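PDB 6Q4S: pentalenene synthase from Streptomyces chartreusis NRRL 3882, which probably converts farnesyl diphosphate, with magnesium as cofactor, into the bicyclic sesquiterpene alcohol 7-epi-alpha-eudesmol. Local coordinates for residues Arg23-Arg28 with Asp65-Met70; Ser16-Tyr21 with Ala61-Met66. One frame throughout, in Å; residues are numbered along the deposited sequence.

Contact 1: residues Arg23-Arg28 with Asp65-Met70; sequences RARHLR and DMVVLM
Both nitrogens of the His26 ring are hydrogen-bonded, NE2 to Tyr45 OH and ND1 to Asn71 OD1, while Met70 covers one face of the same ring. Two polar partners on different atoms of the imidazole fix its rotation, and they satisfy a polar group that is buried between helices. With CG anti to the backbone N (chi1 165°), the imidazole reaches across to helix 63-79. Met70 CB comes over the face in a CH-pi contact, 3.9 Å from the centroid of the His26 ring and displaced toward the rim, so that its nearest ring atom is His26 CG at 3.6 Å. His26 CE1 also comes within 3.2 Å of Met70 O, a close approach without a hydrogen bond. Were this imidazole replaced by the methyl of an alanine, Tyr45 and Asn71 would probably lose their common partner, and a gap would be likely to open beside Met70 CB. The rest of the Met70 chain is extended beyond CG and carries its sulfur past the ring: Met70 SD stands obliquely to the imidazole and lies 3.5 Å from Arg23 N. The guanidinium of Arg23 turns elsewhere, to Asp49 and Glu20. Toward the outer side, Val67 meets the aliphatic part of Arg25, with Val67 CG2 3.8 Å from Arg25 CD and both methyls 4.0 Å from Arg25 CB. No hydrogen bond joins the two segments. Pro51 packs on Arg23, His26 and Met70, bringing helix 50-57 against the same seam. The segment axes approach to 8.9 Å and cross at -44°, with His26 level with Val67; this is helix-on-helix packing within the all-alpha fold of class I terpene synthases.

Contact 2: residues Ser16-Tyr21 with Ala61-Met66; sequences SEHLEY and ASADDM
Two helix starts meet here, that of helix 19-32 with His18 at its N-cap position and that of helix 63-79 capped by Ser62, whose OG accepts from Asp65 N. The His18 imidazole lies flat against Ala63: Ala63 CB sits over the centre of the ring, 3.8 Å from the centroid and 10° off the normal, a CH-pi contact, while Glu17 CG lies against the opposite face. At the ring edge, in plane, Ala61 O approaches His18 CD2 to 3.2 Å. Placing CG beside the backbone N (chi1 -51°) points the imidazole at the neighbouring helix start. Tyr21 meets the same methyl obliquely, with Tyr21 CE2 3.7 Å from Ala63 CB, so one small side chain serves two rings. Tyr21 OH makes a weak hydrogen bond to Asp64 OD1 at 3.5 Å, the carboxylate plane turned 47° from the ring. Deeper in, the bent chain of Met66 sets its CE 3.7 Å from Ser16 OG. That oxygen closes an ST turn by accepting from His18 N. Ser16 OG also donates to a water 2.7 Å away, and this water donates in turn to Ala61 O.

In the fold
Contacts 1 and 2 are neighbouring parts of one interface between helix 19-32 and helix 63-79, their centres 8 Å apart. Along the chain, 16-21 leads into 23-28, and 61-66 overlaps 65-70, so Asp65 and Met66 belong to both contacts. Contact 2 joins the starts of the two helices and contact 1 their following turns. Methyl and backbone also meet between them, Met70 CE lying 3.9 Å from Leu19 O. Helix 50-57, which lies between the paired segments in sequence, packs against both contacts. The centres of contacts 1 and 2 lie about 17 and 19 Å from the centre of the chain, away from the probable magnesium and substrate sites, and the interface joins two helices of the all-alpha fold.

Contact 1: residues Arg23-Arg28 with Asp65-Met70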
loop_
_atom_site.group_PDB
_atom_site.type_symbol
_atom_site.label_atom_id
_atom_site.label_comp_id
_atom_site.label_asym_id
_atom_site.label_seq_id
_atom_site.Cartn_x
_atom_site.Cartn_y
_atom_site.Cartn_z
ATOM N N ARG A 23 28.427 8.443 6.199
ATOM C CA ARG A 23 28.661 9.299 5.017
ATOM C C ARG A 23 29.663 8.674 4.088
ATOM O O ARG A 23 29.473 8.627 2.889
ATOM C CB ARG A 23 29.161 10.729 5.412
ATOM C CG ARG A 23 29.181 11.746 4.297
ATOM C CD ARG A 23 30.245 12.834 4.444
ATOM N NE ARG A 23 30.060 13.573 5.675
ATOM C CZ ARG A 23 29.159 14.541 5.823
ATOM N NH1 ARG A 23 28.321 14.849 4.840
ATOM N NH2 ARG A 23 29.057 15.174 6.972
ATOM N N ALA A 24 30.788 8.237 4.634
ATOM C CA ALA A 24 31.833 7.686 3.806
ATOM C C ALA A 24 31.376 6.439 3.030
ATOM O O ALA A 24 31.613 6.334 1.857
ATOM C CB ALA A 24 33.083 7.358 4.673
ATOM N N ARG A 25 30.717 5.524 3.688
ATOM C CA ARG A 25 30.166 4.345 2.980
ATOM C C ARG A 25 29.077 4.716 1.955
ATOM O O ARG A 25 28.964 4.116 0.859
ATOM C CB ARG A 25 29.607 3.378 4.008
ATOM C CG ARG A 25 30.698 2.753 4.862
ATOM C CD ARG A 25 30.127 1.788 5.864
ATOM N NE ARG A 25 30.978 0.614 6.038
ATOM C CZ ARG A 25 32.146 0.591 6.698
ATOM N NH1 ARG A 25 32.648 1.695 7.269
ATOM N NH2 ARG A 25 32.833 -0.557 6.783
ATOM N N HIS A 26 28.251 5.675 2.362
ATOM C CA HIS A 26 27.096 6.154 1.551
ATOM C C HIS A 26 27.607 6.773 0.288
ATOM O O HIS A 26 27.113 6.488 -0.805
ATOM C CB HIS A 26 26.194 7.173 2.322
ATOM C CG HIS A 26 25.266 7.900 1.421
ATOM N ND1 HIS A 26 24.274 7.237 0.735
ATOM C CD2 HIS A 26 25.244 9.183 0.989
ATOM C CE1 HIS A 26 23.667 8.086 -0.068
ATOM N NE2 HIS A 26 24.227 9.275 0.077
ATOM N N LEU A 27 28.637 7.623 0.383
ATOM C CA LEU A 27 29.203 8.213 -0.828
ATOM C C LEU A 27 29.813 7.254 -1.838
ATOM O O LEU A 27 29.749 7.520 -3.058
ATOM C CB LEU A 27 30.212 9.334 -0.542
ATOM C CG LEU A 27 29.632 10.528 0.201
ATOM C CD1 LEU A 27 30.801 11.422 0.668
ATOM C CD2 LEU A 27 28.645 11.254 -0.691
ATOM N N ARG A 28 30.437 6.194 -1.352
ATOM C CA ARG A 28 30.924 5.128 -2.242
ATOM C C ARG A 28 29.779 4.342 -2.878
ATOM O O ARG A 28 29.841 3.990 -4.061
ATOM C CB ARG A 28 31.809 4.189 -1.430
ATOM C CG ARG A 28 33.242 4.782 -1.397
ATOM C CD ARG A 28 33.928 4.476 -0.099
ATOM N NE ARG A 28 34.051 3.063 -0.020
ATOM C CZ ARG A 28 33.936 2.354 1.077
ATOM N NH1 ARG A 28 33.702 2.924 2.249
ATOM N NH2 ARG A 28 34.062 1.033 0.970
ATOM N N ASP A 65 22.771 0.673 9.950
ATOM C CA ASP A 65 21.434 1.167 9.578
ATOM C C ASP A 65 21.460 2.649 9.198
ATOM O O ASP A 65 20.717 3.072 8.321
ATOM C CB ASP A 65 20.472 0.954 10.715
ATOM C CG ASP A 65 20.124 -0.515 10.921
ATOM O OD1 ASP A 65 20.328 -1.347 10.003
ATOM O OD2 ASP A 65 19.490 -0.827 11.945
ATOM N N MET A 66 22.387 3.411 9.755
ATOM C CA MET A 66 22.557 4.797 9.325
ATOM C C MET A 66 22.993 4.832 7.881
ATOM O O MET A 66 22.503 5.661 7.078
ATOM C CB MET A 66 23.540 5.569 10.220
ATOM C CG MET A 66 23.700 7.031 9.851
ATOM S SD MET A 66 22.174 8.039 9.739
ATOM C CE MET A 66 21.672 7.891 11.386
ATOM N N VAL A 67 23.853 3.891 7.491
ATOM C CA VAL A 67 24.230 3.787 6.086
ATOM C C VAL A 67 22.988 3.516 5.126
ATOM O O VAL A 67 22.855 4.180 4.135
ATOM C CB VAL A 67 25.287 2.690 5.811
ATOM C CG1 VAL A 67 25.645 2.728 4.317
ATOM C CG2 VAL A 67 26.572 2.972 6.622
ATOM N N VAL A 68 22.159 2.558 5.498
ATOM C CA VAL A 68 20.957 2.178 4.743
ATOM C C VAL A 68 20.038 3.411 4.664
ATOM O O VAL A 68 19.529 3.732 3.594
ATOM C CB VAL A 68 20.262 1.017 5.461
ATOM C CG1 VAL A 68 18.848 0.739 4.889
ATOM C CG2 VAL A 68 21.106 -0.232 5.346
ATOM N N LEU A 69 19.888 4.128 5.778
ATOM C CA LEU A 69 19.064 5.350 5.795
ATOM C C LEU A 69 19.566 6.461 4.884
ATOM O O LEU A 69 18.772 7.061 4.153
ATOM C CB LEU A 69 18.749 5.808 7.202
ATOM C CG LEU A 69 17.873 4.870 8.017
ATOM C CD1 LEU A 69 18.136 5.074 9.496
ATOM C CD2 LEU A 69 16.358 4.912 7.707
ATOM N N MET A 70 20.868 6.715 4.856
ATOM C CA MET A 70 21.424 7.662 3.944
ATOM C C MET A 70 21.242 7.206 2.509
ATOM O O MET A 70 20.966 8.016 1.611
ATOM C CB MET A 70 22.899 7.912 4.180
ATOM C CG MET A 70 23.178 8.473 5.589
ATOM S SD MET A 70 24.962 8.712 5.786
ATOM C CE MET A 70 24.854 9.640 7.328
#

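Contact 2: residues Ser16-Tyr21 with Ala61-Met66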
loop_
_atom_site.group_PDB
_atom_site.type_symbol
_atom_site.label_atom_id
_atom_site.label_comp_id
_atom_site.label_asym_id
_atom_site.label_seq_id
_atom_site.Cartn_x
_atom_site.Cartn_y
_atom_site.Cartn_z
ATOM N N SER A 16 22.883 11.827 15.302
ATOM C CA SER A 16 23.656 10.589 15.299
ATOM C C SER A 16 25.183 10.821 15.354
ATOM O O SER A 16 25.777 11.617 14.574
ATOM C CB SER A 16 23.324 9.732 14.099
ATOM O OG SER A 16 24.159 8.597 13.976
ATOM N N GLU A 17 25.827 10.038 16.214
ATOM C CA GLU A 17 27.317 9.951 16.226
ATOM C C GLU A 17 27.922 9.288 14.991
ATOM O O GLU A 17 29.153 9.403 14.711
ATOM C CB GLU A 17 27.768 9.230 17.505
ATOM C CG GLU A 17 27.494 7.732 17.517
ATOM C CD GLU A 17 27.767 7.087 18.866
ATOM O OE1 GLU A 17 28.755 7.496 19.538
ATOM O OE2 GLU A 17 27.011 6.166 19.250
ATOM N N HIS A 18 27.082 8.648 14.155
ATOM C CA HIS A 18 27.616 7.930 12.987
ATOM C C HIS A 18 27.702 8.687 11.710
ATOM O O HIS A 18 27.978 8.123 10.624
ATOM C CB HIS A 18 26.759 6.675 12.789
ATOM C CG HIS A 18 26.619 5.889 14.032
ATOM N ND1 HIS A 18 27.721 5.515 14.777
ATOM C CD2 HIS A 18 25.534 5.396 14.668
ATOM C CE1 HIS A 18 27.306 4.816 15.820
ATOM N NE2 HIS A 18 25.983 4.746 15.790
ATOM N N LEU A 19 27.542 9.996 11.785
ATOM C CA LEU A 19 27.519 10.773 10.551
ATOM C C LEU A 19 28.701 10.537 9.664
ATOM O O LEU A 19 28.546 10.223 8.461
ATOM C CB LEU A 19 27.353 12.268 10.895
ATOM C CG LEU A 19 27.520 13.256 9.764
ATOM C CD1 LEU A 19 26.523 12.999 8.628
ATOM C CD2 LEU A 19 27.377 14.661 10.379
ATOM N N GLU A 20 29.929 10.703 10.186
ATOM C CA GLU A 20 31.105 10.561 9.292
ATOM C C GLU A 20 31.357 9.114 8.860
ATOM O O GLU A 20 31.689 8.860 7.697
ATOM C CB GLU A 20 32.405 11.242 9.863
ATOM C CG GLU A 20 32.314 12.767 10.033
ATOM C CD GLU A 20 31.877 13.556 8.755
ATOM O OE1 GLU A 20 32.172 13.142 7.605
ATOM O OE2 GLU A 20 31.217 14.629 8.869
ATOM N N TYR A 21 31.155 8.169 9.768
ATOM C CA TYR A 21 31.346 6.731 9.426
ATOM C C TYR A 21 30.414 6.351 8.214
ATOM O O TYR A 21 30.851 5.807 7.187
ATOM C CB TYR A 21 30.977 5.877 10.670
ATOM C CG TYR A 21 30.852 4.417 10.363
ATOM C CD1 TYR A 21 31.981 3.601 10.301
ATOM C CD2 TYR A 21 29.605 3.856 10.055
ATOM C CE1 TYR A 21 31.859 2.245 10.012
ATOM C CE2 TYR A 21 29.486 2.509 9.731
ATOM C CZ TYR A 21 30.630 1.715 9.699
ATOM O OH TYR A 21 30.496 0.387 9.391
ATOM N N ALA A 61 19.952 5.469 15.050
ATOM C CA ALA A 61 20.213 4.351 14.187
ATOM C C ALA A 61 21.538 3.747 14.590
ATOM O O ALA A 61 22.490 4.496 14.910
ATOM C CB ALA A 61 20.283 4.810 12.751
ATOM N N SER A 62 21.650 2.412 14.494
ATOM C CA SER A 62 22.966 1.813 14.540
ATOM C C SER A 62 23.773 2.322 13.381
ATOM O O SER A 62 23.197 2.892 12.417
ATOM C CB SER A 62 22.866 0.300 14.449
ATOM O OG SER A 62 22.516 -0.056 13.137
ATOM N N ALA A 63 25.081 2.083 13.406
ATOM C CA ALA A 63 25.923 2.572 12.387
ATOM C C ALA A 63 25.629 1.958 11.025
ATOM O O ALA A 63 25.767 2.653 9.986
ATOM C CB ALA A 63 27.389 2.385 12.742
ATOM N N ASP A 64 25.309 0.662 10.960
ATOM C CA ASP A 64 25.116 0.069 9.651
ATOM C C ASP A 64 23.743 0.550 9.074
ATOM O O ASP A 64 23.583 0.644 7.873
ATOM C CB ASP A 64 25.124 -1.448 9.715
ATOM C CG ASP A 64 26.504 -2.033 10.076
ATOM O OD1 ASP A 64 27.566 -1.484 9.668
ATOM O OD2 ASP A 64 26.482 -3.079 10.747
ATOM N N ASP A 65 22.771 0.673 9.950
ATOM C CA ASP A 65 21.434 1.167 9.578
ATOM C C ASP A 65 21.460 2.649 9.198
ATOM O O ASP A 65 20.717 3.072 8.321
ATOM C CB ASP A 65 20.472 0.954 10.715
ATOM C CG ASP A 65 20.124 -0.515 10.921
ATOM O OD1 ASP A 65 20.328 -1.347 10.003
ATOM O OD2 ASP A 65 19.490 -0.827 11.945
ATOM N N MET A 66 22.387 3.411 9.755
ATOM C CA MET A 66 22.557 4.797 9.325
ATOM C C MET A 66 22.993 4.832 7.881
ATOM O O MET A 66 22.503 5.661 7.078
ATOM C CB MET A 66 23.540 5.569 10.220
ATOM C CG MET A 66 23.700 7.031 9.851
ATOM S SD MET A 66 22.174 8.039 9.739
ATOM C CE MET A 66 21.672 7.891 11.386
HETATM O O HOH W 1 22.916 6.992 15.691
#